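Local coordinates for protein AvtR (Acidianus filamentous virus 6, PDB 4HV0) that regulates transcription, probably by binding DNA through a ribbon-helix-helix fold, at residues V3-E8 / Y63-K68; I38-R43 / K68-N73. All coordinates share one frame; numbering follows the deposited sequence.

In the fold
Interaction 1 joins the amino-terminal strand 3-6 to strand 60-65, which lies between strands 3-6 and 54-57 in the antiparallel sheet. Interaction 2 brings the loop after helix 24-36 against the start of helix 71-84. Their centres lie about 17 Å apart and they do not otherwise touch, but the chain carries one directly into the other: residues 63-68 and 68-73 share Lys68. Along the sequence the order is 3-8, 38-43, 63-68, 68-73, so the two contacts cross. The continuous run 63-73 is therefore held at its strand end by strand 3-6 and at its helix end by the loop, joining the amino-terminal strand and the mid-chain loop to the same run.

Interaction 1: V3-E8 / Y63-K68; sequences VTVEEE and YRINCK
Val5 and Tyr63 face each other across a short antiparallel ladder, and their side chains leave the sheet on the same side as those of Val3 and Ile65. Two hydrogen-bonded pairs, Val3 with Ile65 and Val5 with Tyr63, are bound reciprocally by backbone N and O atoms. Three of these four bonds are close to straight; the fourth, Tyr63 N to Val5 O at 2.9 Å, bends to 146° at the hydrogen. One side-chain contact on the apolar face runs diagonally. Val5 has CG1 anti to the carbonyl carbon (chi1 -59°), which puts CG2 between the backbone N and the carbonyl carbon; this second methyl reaches CD1 of Ile65 at 3.9 Å and lies 4.2 Å from CB of Tyr63. Beyond the strand end, CG2 of Val3 touches CB of Cys67 at 3.8 Å. Helices 7-19 and 24-36 close over this side, Tyr10 meeting Val5 and Ile65, and Ile28 meeting Ile65 and Cys67. The Tyr63 ring extends past Val5 to the first turn of helix 7-19, where the aliphatic part of Glu7 comes up at its edge, CG lying 3.8 Å from CE2. The Glu7 carboxylate is turned 51° from the ring plane, and the phenol oxygen of Tyr63 is hydrogen-bonded to Lys61 instead. On the other face Thr4 and Arg64 run side by side in the same direction, with OG1 of Thr4 near the edge of the guanidinium but badly angled for a hydrogen bond. The chemistry is thus split by face: hydrocarbon is buried toward the helices, while a hydroxyl and a guanidinium project from the opposite side, a distribution consistent with the DNA-facing surface of a ribbon-helix-helix ribbon.

Interaction 2: I38-R43 / K68-N73; sequences IEDRTR and KLEKRN
Asp40 and Glu70 link an irregular loop to the start of a helix by exchanging side-chain-to-main-chain hydrogen bonds, at the place where the chain leaving helix 24-36 passes the beginning of helix 71-84. OD2 of Asp40 accepts Glu70 N at 2.8 Å through its syn lone pair. In return, OE2 of Glu70 accepts Arg41 N at 2.8 Å, the donor standing 39° out of the carboxylate plane. Asp40 can reach across because its CG is anti to the backbone N (chi1 -170°), which swings the carboxylate over to the other segment. The two acids thereby come within 4.4 Å between Asp40 OD2 and Glu70 OE2; the backbone N-H groups each accepts, and the nearby helix start, would probably offset their repulsion. Apolar groups flank the polar centre. CD2 of Leu69 lies against the carboxylate of Asp40, and CD1 of Ile38 packs on CB of Asn73 at 3.8 Å, the two side chains coming from opposite directions. Lys33 and Arg29 of helix 24-36 adjoin Asp40 and Thr42, respectively. The result is a tertiary loop-to-helix tie, in which a loop distant in sequence is clasped to Glu70, the N-cap residue at the start of helix 71-84, by reciprocal side-chain-to-backbone bonds.

Interaction 1: V3-E8 / Y63-K68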
ATOM      1  N   VAL A   3      -0.961  -3.667  -5.897  1.00 85.78           N
ATOM      2  CA  VAL A   3      -0.895  -2.212  -5.825  1.00 74.50           C
ATOM      3  C   VAL A   3       0.289  -1.674  -6.663  1.00 68.28           C
ATOM      4  O   VAL A   3       1.300  -2.356  -6.854  1.00 70.25           O
ATOM      5  CB  VAL A   3      -0.687  -1.803  -4.354  1.00 70.75           C
ATOM      6  CG1 VAL A   3      -0.759  -0.291  -4.191  1.00 76.43           C
ATOM      7  CG2 VAL A   3      -1.677  -2.513  -3.448  1.00 64.04           C
ATOM      8  N   THR A   4       0.176  -0.456  -7.176  1.00 67.36           N
ATOM      9  CA  THR A   4       1.324   0.216  -7.801  1.00 63.23           C
ATOM     10  C   THR A   4       1.630   1.527  -7.117  1.00 60.89           C
ATOM     11  O   THR A   4       0.762   2.383  -7.023  1.00 67.53           O
ATOM     12  CB  THR A   4       1.087   0.515  -9.268  1.00 64.70           C
ATOM     13  OG1 THR A   4       0.547  -0.655  -9.909  1.00 75.44           O
ATOM     14  CG2 THR A   4       2.398   0.890  -9.890  1.00 56.99           C
ATOM     15  N   VAL A   5       2.861   1.691  -6.635  1.00 57.05           N
ATOM     16  CA  VAL A   5       3.251   2.918  -5.947  1.00 55.56           C
ATOM     17  C   VAL A   5       4.479   3.604  -6.535  1.00 52.23           C
ATOM     18  O   VAL A   5       5.333   2.971  -7.103  1.00 59.87           O
ATOM     19  CB  VAL A   5       3.420   2.644  -4.420  1.00 61.49           C
ATOM     20  CG1 VAL A   5       2.104   2.133  -3.846  1.00 65.41           C
ATOM     21  CG2 VAL A   5       4.512   1.596  -4.132  1.00 56.79           C
ATOM     22  N   GLU A   6       4.592   4.910  -6.307  1.00 55.69           N
ATOM     23  CA  GLU A   6       5.786   5.673  -6.616  1.00 55.99           C
ATOM     24  C   GLU A   6       6.962   5.275  -5.717  1.00 65.78           C
ATOM     25  O   GLU A   6       6.784   4.764  -4.606  1.00 70.61           O
ATOM     26  CB  GLU A   6       5.545   7.118  -6.262  1.00 58.33           C
ATOM     27  CG  GLU A   6       4.582   7.918  -7.087  1.00 66.26           C
ATOM     28  CD  GLU A   6       4.319   9.275  -6.423  1.00 77.12           C
ATOM     29  OE1 GLU A   6       5.200   9.740  -5.668  1.00 84.95           O
ATOM     30  OE2 GLU A   6       3.240   9.875  -6.658  1.00 89.03           O
ATOM     31  N   GLU A   7       8.171   5.607  -6.144  1.00 74.98           N
ATOM     32  CA  GLU A   7       9.386   5.216  -5.419  1.00 83.06           C
ATOM     33  C   GLU A   7       9.457   5.793  -3.993  1.00 75.93           C
ATOM     34  O   GLU A   7       9.785   5.081  -3.044  1.00 78.47           O
ATOM     35  CB  GLU A   7      10.599   5.643  -6.237  1.00 90.03           C
ATOM     36  CG  GLU A   7      11.936   5.167  -5.714  1.00 98.16           C
ATOM     37  CD  GLU A   7      13.045   5.394  -6.717  1.00109.85           C
ATOM     38  OE1 GLU A   7      12.842   6.196  -7.664  1.00121.36           O
ATOM     39  OE2 GLU A   7      14.112   4.759  -6.565  1.00120.75           O
ATOM     40  N   GLU A   8       9.154   7.073  -3.837  1.00 70.98           N
ATOM     41  CA  GLU A   8       9.147   7.673  -2.507  1.00 78.01           C
ATOM     42  C   GLU A   8       8.252   6.894  -1.514  1.00 77.36           C
ATOM     43  O   GLU A   8       8.642   6.636  -0.357  1.00 92.53           O
ATOM     44  CB  GLU A   8       8.729   9.133  -2.584  1.00 75.51           C
ATOM     45  CG  GLU A   8       8.876   9.844  -1.258  1.00 96.35           C
ATOM     46  CD  GLU A   8       8.605  11.339  -1.341  1.00110.26           C
ATOM     47  OE1 GLU A   8       8.177  11.826  -2.417  1.00108.22           O
ATOM     48  OE2 GLU A   8       8.814  12.025  -0.308  1.00117.71           O
ATOM     49  N   TYR A  63       6.763   0.828  -8.330  1.00 68.54           N
ATOM     50  CA  TYR A  63       6.839  -0.521  -7.770  1.00 64.85           C
ATOM     51  C   TYR A  63       5.485  -1.200  -7.803  1.00 65.44           C
ATOM     52  O   TYR A  63       4.487  -0.611  -7.470  1.00 63.61           O
ATOM     53  CB  TYR A  63       7.413  -0.470  -6.363  1.00 70.03           C
ATOM     54  CG  TYR A  63       8.873  -0.059  -6.331  1.00 77.18           C
ATOM     55  CD1 TYR A  63       9.893  -1.004  -6.171  1.00 78.30           C
ATOM     56  CD2 TYR A  63       9.233   1.280  -6.473  1.00 77.71           C
ATOM     57  CE1 TYR A  63      11.225  -0.614  -6.143  1.00 79.07           C
ATOM     58  CE2 TYR A  63      10.557   1.678  -6.443  1.00 79.00           C
ATOM     59  CZ  TYR A  63      11.550   0.733  -6.281  1.00 81.44           C
ATOM     60  OH  TYR A  63      12.868   1.146  -6.250  1.00 92.95           O
ATOM     61  N   ARG A  64       5.467  -2.453  -8.236  1.00 72.42           N
ATOM     62  CA  ARG A  64       4.268  -3.281  -8.240  1.00 77.44           C
ATOM     63  C   ARG A  64       4.315  -4.185  -7.001  1.00 83.21           C
ATOM     64  O   ARG A  64       5.227  -4.991  -6.861  1.00 89.06           O
ATOM     65  CB  ARG A  64       4.216  -4.139  -9.500  1.00 87.91           C
ATOM     66  CG  ARG A  64       3.958  -3.375 -10.784  1.00101.41           C
ATOM     67  CD  ARG A  64       3.139  -4.200 -11.763  1.00123.42           C
ATOM     68  NE  ARG A  64       2.802  -3.422 -12.957  1.00140.29           N
ATOM     69  CZ  ARG A  64       1.885  -2.450 -13.011  1.00155.23           C
ATOM     70  NH1 ARG A  64       1.183  -2.097 -11.935  1.00159.07           N
ATOM     71  NH2 ARG A  64       1.663  -1.817 -14.160  1.00161.11           N
ATOM     72  N   ILE A  65       3.349  -4.050  -6.100  1.00 87.96           N
ATOM     73  CA  ILE A  65       3.361  -4.790  -4.834  1.00 83.77           C
ATOM     74  C   ILE A  65       2.243  -5.819  -4.774  1.00 89.45           C
ATOM     75  O   ILE A  65       1.072  -5.492  -4.965  1.00 82.17           O
ATOM     76  CB  ILE A  65       3.214  -3.853  -3.632  1.00 82.93           C
ATOM     77  CG1 ILE A  65       4.421  -2.934  -3.492  1.00 81.89           C
ATOM     78  CG2 ILE A  65       3.121  -4.661  -2.347  1.00 72.93           C
ATOM     79  CD1 ILE A  65       4.240  -1.858  -2.448  1.00 83.06           C
ATOM     80  N   ASN A  66       2.617  -7.064  -4.477  1.00109.07           N
ATOM     81  CA  ASN A  66       1.655  -8.156  -4.333  1.00113.11           C
ATOM     82  C   ASN A  66       0.958  -8.094  -2.983  1.00114.35           C
ATOM     83  O   ASN A  66       1.236  -8.872  -2.076  1.00119.53           O
ATOM     84  CB  ASN A  66       2.317  -9.528  -4.546  1.00117.34           C
ATOM     85  CG  ASN A  66       1.841 -10.216  -5.816  1.00115.36           C
ATOM     86  OD1 ASN A  66       1.011  -9.688  -6.553  1.00119.52           O
ATOM     87  ND2 ASN A  66       2.361 -11.404  -6.072  1.00117.29           N
ATOM     88  N   CYS A  67       0.068  -7.127  -2.844  1.00115.96           N
ATOM     89  CA  CYS A  67      -0.753  -7.070  -1.668  1.00104.95           C
ATOM     90  C   CYS A  67      -1.949  -7.948  -1.947  1.00106.79           C
ATOM     91  O   CYS A  67      -2.655  -7.728  -2.934  1.00110.14           O
ATOM     92  CB  CYS A  67      -1.187  -5.651  -1.370  1.00102.66           C
ATOM     93  SG  CYS A  67      -1.861  -5.559   0.283  1.00104.20           S
ATOM     94  N   LYS A  68      -2.115  -8.978  -1.117  1.00105.22           N
ATOM     95  CA  LYS A  68      -3.259  -9.880  -1.150  1.00 98.17           C
ATOM     96  C   LYS A  68      -4.018  -9.777   0.178  1.00 93.09           C
ATOM     97  O   LYS A  68      -3.441 -10.007   1.228  1.00 90.78           O
ATOM     98  CB  LYS A  68      -2.794 -11.327  -1.332  1.00102.43           C
ATOM     99  CG  LYS A  68      -1.999 -11.586  -2.590  1.00106.66           C
ATOM    100  CD  LYS A  68      -1.895 -13.073  -2.902  1.00102.15           C
ATOM    101  CE  LYS A  68      -1.080 -13.318  -4.157  1.00105.22           C
ATOM    102  NZ  LYS A  68      -0.900 -14.772  -4.419  1.00108.94           N
TER

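Interaction 2: I38-R43 / K68-N73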
ATOM      1  N   ILE A  38     -10.982  -2.501   9.225  1.00 45.13           N
ATOM      2  CA  ILE A  38     -11.342  -3.860   8.880  1.00 48.70           C
ATOM      3  C   ILE A  38     -10.386  -4.935   9.393  1.00 52.17           C
ATOM      4  O   ILE A  38      -9.191  -4.739   9.585  1.00 62.14           O
ATOM      5  CB  ILE A  38     -11.488  -4.081   7.354  1.00 42.56           C
ATOM      6  CG1 ILE A  38     -10.220  -3.608   6.597  1.00 41.94           C
ATOM      7  CG2 ILE A  38     -12.801  -3.464   6.920  1.00 46.99           C
ATOM      8  CD1 ILE A  38     -10.269  -3.727   5.094  1.00 41.39           C
ATOM      9  N   GLU A  39     -10.975  -6.100   9.560  1.00 64.26           N
ATOM     10  CA  GLU A  39     -10.307  -7.304   9.985  1.00 66.70           C
ATOM     11  C   GLU A  39      -9.893  -8.064   8.744  1.00 60.77           C
ATOM     12  O   GLU A  39     -10.721  -8.294   7.878  1.00 52.66           O
ATOM     13  CB  GLU A  39     -11.307  -8.143  10.769  1.00 79.20           C
ATOM     14  CG  GLU A  39     -10.780  -9.480  11.264  1.00 95.93           C
ATOM     15  CD  GLU A  39     -10.127  -9.375  12.635  1.00100.93           C
ATOM     16  OE1 GLU A  39      -9.366  -8.404  12.867  1.00 94.57           O
ATOM     17  OE2 GLU A  39     -10.385 -10.273  13.471  1.00106.30           O
ATOM     18  N   ASP A  40      -8.637  -8.466   8.658  1.00 60.72           N
ATOM     19  CA  ASP A  40      -8.207  -9.330   7.567  1.00 72.17           C
ATOM     20  C   ASP A  40      -7.265 -10.447   8.037  1.00 80.57           C
ATOM     21  O   ASP A  40      -6.253 -10.207   8.712  1.00 78.20           O
ATOM     22  CB  ASP A  40      -7.567  -8.517   6.449  1.00 78.74           C
ATOM     23  CG  ASP A  40      -7.325  -9.344   5.191  1.00 82.37           C
ATOM     24  OD1 ASP A  40      -6.328 -10.082   5.149  1.00 92.66           O
ATOM     25  OD2 ASP A  40      -8.103  -9.238   4.224  1.00 77.76           O
ATOM     26  N   ARG A  41      -7.603 -11.668   7.636  1.00 87.16           N
ATOM     27  CA  ARG A  41      -6.891 -12.862   8.093  1.00 95.77           C
ATOM     28  C   ARG A  41      -5.630 -13.137   7.294  1.00 97.31           C
ATOM     29  O   ARG A  41      -4.736 -13.782   7.796  1.00103.44           O
ATOM     30  CB  ARG A  41      -7.787 -14.097   8.013  1.00102.86           C
ATOM     31  CG  ARG A  41      -7.333 -15.287   8.850  1.00109.41           C
ATOM     32  CD  ARG A  41      -8.052 -15.311  10.191  1.00116.73           C
ATOM     33  NE  ARG A  41      -7.942 -16.618  10.876  1.00123.39           N
ATOM     34  CZ  ARG A  41      -8.771 -17.663  10.713  1.00120.16           C
ATOM     35  NH1 ARG A  41      -9.791 -17.632   9.851  1.00121.94           N
ATOM     36  NH2 ARG A  41      -8.556 -18.781  11.411  1.00113.28           N
ATOM     37  N   THR A  42      -5.568 -12.673   6.052  1.00100.22           N
ATOM     38  CA  THR A  42      -4.389 -12.841   5.200  1.00100.62           C
ATOM     39  C   THR A  42      -3.050 -12.519   5.906  1.00111.43           C
ATOM     40  O   THR A  42      -2.973 -11.596   6.739  1.00124.68           O
ATOM     41  CB  THR A  42      -4.535 -11.944   3.974  1.00100.26           C
ATOM     42  OG1 THR A  42      -5.483 -12.506   3.065  1.00 94.04           O
ATOM     43  CG2 THR A  42      -3.204 -11.737   3.270  1.00103.20           C
ATOM     44  N   ARG A  43      -2.008 -13.287   5.558  1.00112.93           N
ATOM     45  CA  ARG A  43      -0.631 -13.078   6.036  1.00111.90           C
ATOM     46  C   ARG A  43       0.416 -13.259   4.926  1.00105.82           C
ATOM     47  O   ARG A  43       0.362 -14.223   4.164  1.00 96.05           O
ATOM     48  CB  ARG A  43      -0.318 -14.022   7.183  1.00109.14           C
ATOM     49  CG  ARG A  43       1.107 -13.903   7.699  1.00113.95           C
ATOM     50  CD  ARG A  43       1.479 -12.491   8.137  1.00118.67           C
ATOM     51  NE  ARG A  43       2.684 -12.467   8.978  1.00114.45           N
ATOM     52  CZ  ARG A  43       3.542 -11.447   9.085  1.00110.42           C
ATOM     53  NH1 ARG A  43       3.372 -10.326   8.393  1.00105.31           N
ATOM     54  NH2 ARG A  43       4.598 -11.555   9.892  1.00109.45           N
ATOM     55  N   LYS A  68      -2.115  -8.978  -1.117  1.00105.22           N
ATOM     56  CA  LYS A  68      -3.259  -9.880  -1.150  1.00 98.17           C
ATOM     57  C   LYS A  68      -4.018  -9.777   0.178  1.00 93.09           C
ATOM     58  O   LYS A  68      -3.441 -10.007   1.228  1.00 90.78           O
ATOM     59  CB  LYS A  68      -2.794 -11.327  -1.332  1.00102.43           C
ATOM     60  CG  LYS A  68      -1.999 -11.586  -2.590  1.00106.66           C
ATOM     61  CD  LYS A  68      -1.895 -13.073  -2.902  1.00102.15           C
ATOM     62  CE  LYS A  68      -1.080 -13.318  -4.157  1.00105.22           C
ATOM     63  NZ  LYS A  68      -0.900 -14.772  -4.419  1.00108.94           N
ATOM     64  N   LEU A  69      -5.292  -9.405   0.092  1.00 74.68           N
ATOM     65  CA  LEU A  69      -6.265  -9.357   1.178  1.00 74.19           C
ATOM     66  C   LEU A  69      -7.367 -10.370   0.876  1.00 71.76           C
ATOM     67  O   LEU A  69      -7.485 -10.849  -0.246  1.00 69.49           O
ATOM     68  CB  LEU A  69      -6.906  -7.962   1.207  1.00 76.10           C
ATOM     69  CG  LEU A  69      -6.187  -6.726   1.756  1.00 71.05           C
ATOM     70  CD1 LEU A  69      -6.980  -5.472   1.417  1.00 68.57           C
ATOM     71  CD2 LEU A  69      -6.015  -6.819   3.263  1.00 66.99           C
ATOM     72  N   GLU A  70      -8.176 -10.706   1.883  1.00 75.09           N
ATOM     73  CA  GLU A  70      -9.391 -11.495   1.654  1.00 72.56           C
ATOM     74  C   GLU A  70     -10.185 -10.806   0.565  1.00 73.38           C
ATOM     75  O   GLU A  70     -10.241  -9.586   0.540  1.00 93.95           O
ATOM     76  CB  GLU A  70     -10.249 -11.567   2.924  1.00 70.86           C
ATOM     77  CG  GLU A  70      -9.610 -12.251   4.115  1.00 65.29           C
ATOM     78  CD  GLU A  70     -10.460 -12.175   5.366  1.00 71.89           C
ATOM     79  OE1 GLU A  70     -11.639 -11.754   5.341  1.00 88.92           O
ATOM     80  OE2 GLU A  70      -9.933 -12.532   6.414  1.00 77.55           O
ATOM     81  N   LYS A  71     -10.826 -11.567  -0.305  1.00 73.00           N
ATOM     82  CA  LYS A  71     -11.542 -10.986  -1.432  1.00 76.81           C
ATOM     83  C   LYS A  71     -12.546  -9.915  -0.986  1.00 68.84           C
ATOM     84  O   LYS A  71     -12.662  -8.888  -1.638  1.00 73.60           O
ATOM     85  CB  LYS A  71     -12.219 -12.084  -2.288  1.00 85.33           C
ATOM     86  CG  LYS A  71     -11.222 -12.901  -3.117  1.00101.91           C
ATOM     87  CD  LYS A  71     -11.852 -14.083  -3.871  1.00107.21           C
ATOM     88  CE  LYS A  71     -10.826 -14.840  -4.736  1.00108.43           C
ATOM     89  NZ  LYS A  71     -11.292 -15.297  -6.082  1.00103.12           N
ATOM     90  N   ARG A  72     -13.252 -10.136   0.118  1.00 68.65           N
ATOM     91  CA  ARG A  72     -14.242  -9.161   0.588  1.00 77.08           C
ATOM     92  C   ARG A  72     -13.609  -7.798   0.961  1.00 73.44           C
ATOM     93  O   ARG A  72     -14.174  -6.746   0.625  1.00 66.94           O
ATOM     94  CB  ARG A  72     -15.193  -9.699   1.680  1.00 85.63           C
ATOM     95  CG  ARG A  72     -16.466 -10.277   1.069  1.00101.77           C
ATOM     96  CD  ARG A  72     -16.189 -11.476   0.164  1.00103.26           C
ATOM     97  NE  ARG A  72     -16.996 -11.432  -1.051  1.00105.58           N
ATOM     98  CZ  ARG A  72     -16.841 -12.270  -2.069  1.00113.99           C
ATOM     99  NH1 ARG A  72     -15.933 -13.233  -1.986  1.00120.02           N
ATOM    100  NH2 ARG A  72     -17.600 -12.153  -3.158  1.00116.21           N
ATOM    101  N   ASN A  73     -12.435  -7.833   1.581  1.00 58.16           N
ATOM    102  CA  ASN A  73     -11.737  -6.624   1.933  1.00 61.61           C
ATOM    103  C   ASN A  73     -11.122  -5.930   0.719  1.00 58.45           C
ATOM    104  O   ASN A  73     -11.075  -4.715   0.664  1.00 58.22           O
ATOM    105  CB  ASN A  73     -10.673  -6.892   2.997  1.00 64.77           C
ATOM    106  CG  ASN A  73     -11.251  -7.168   4.380  1.00 63.20           C
ATOM    107  OD1 ASN A  73     -10.651  -7.898   5.170  1.00 71.50           O
ATOM    108  ND2 ASN A  73     -12.382  -6.583   4.683  1.00 61.23           N
TER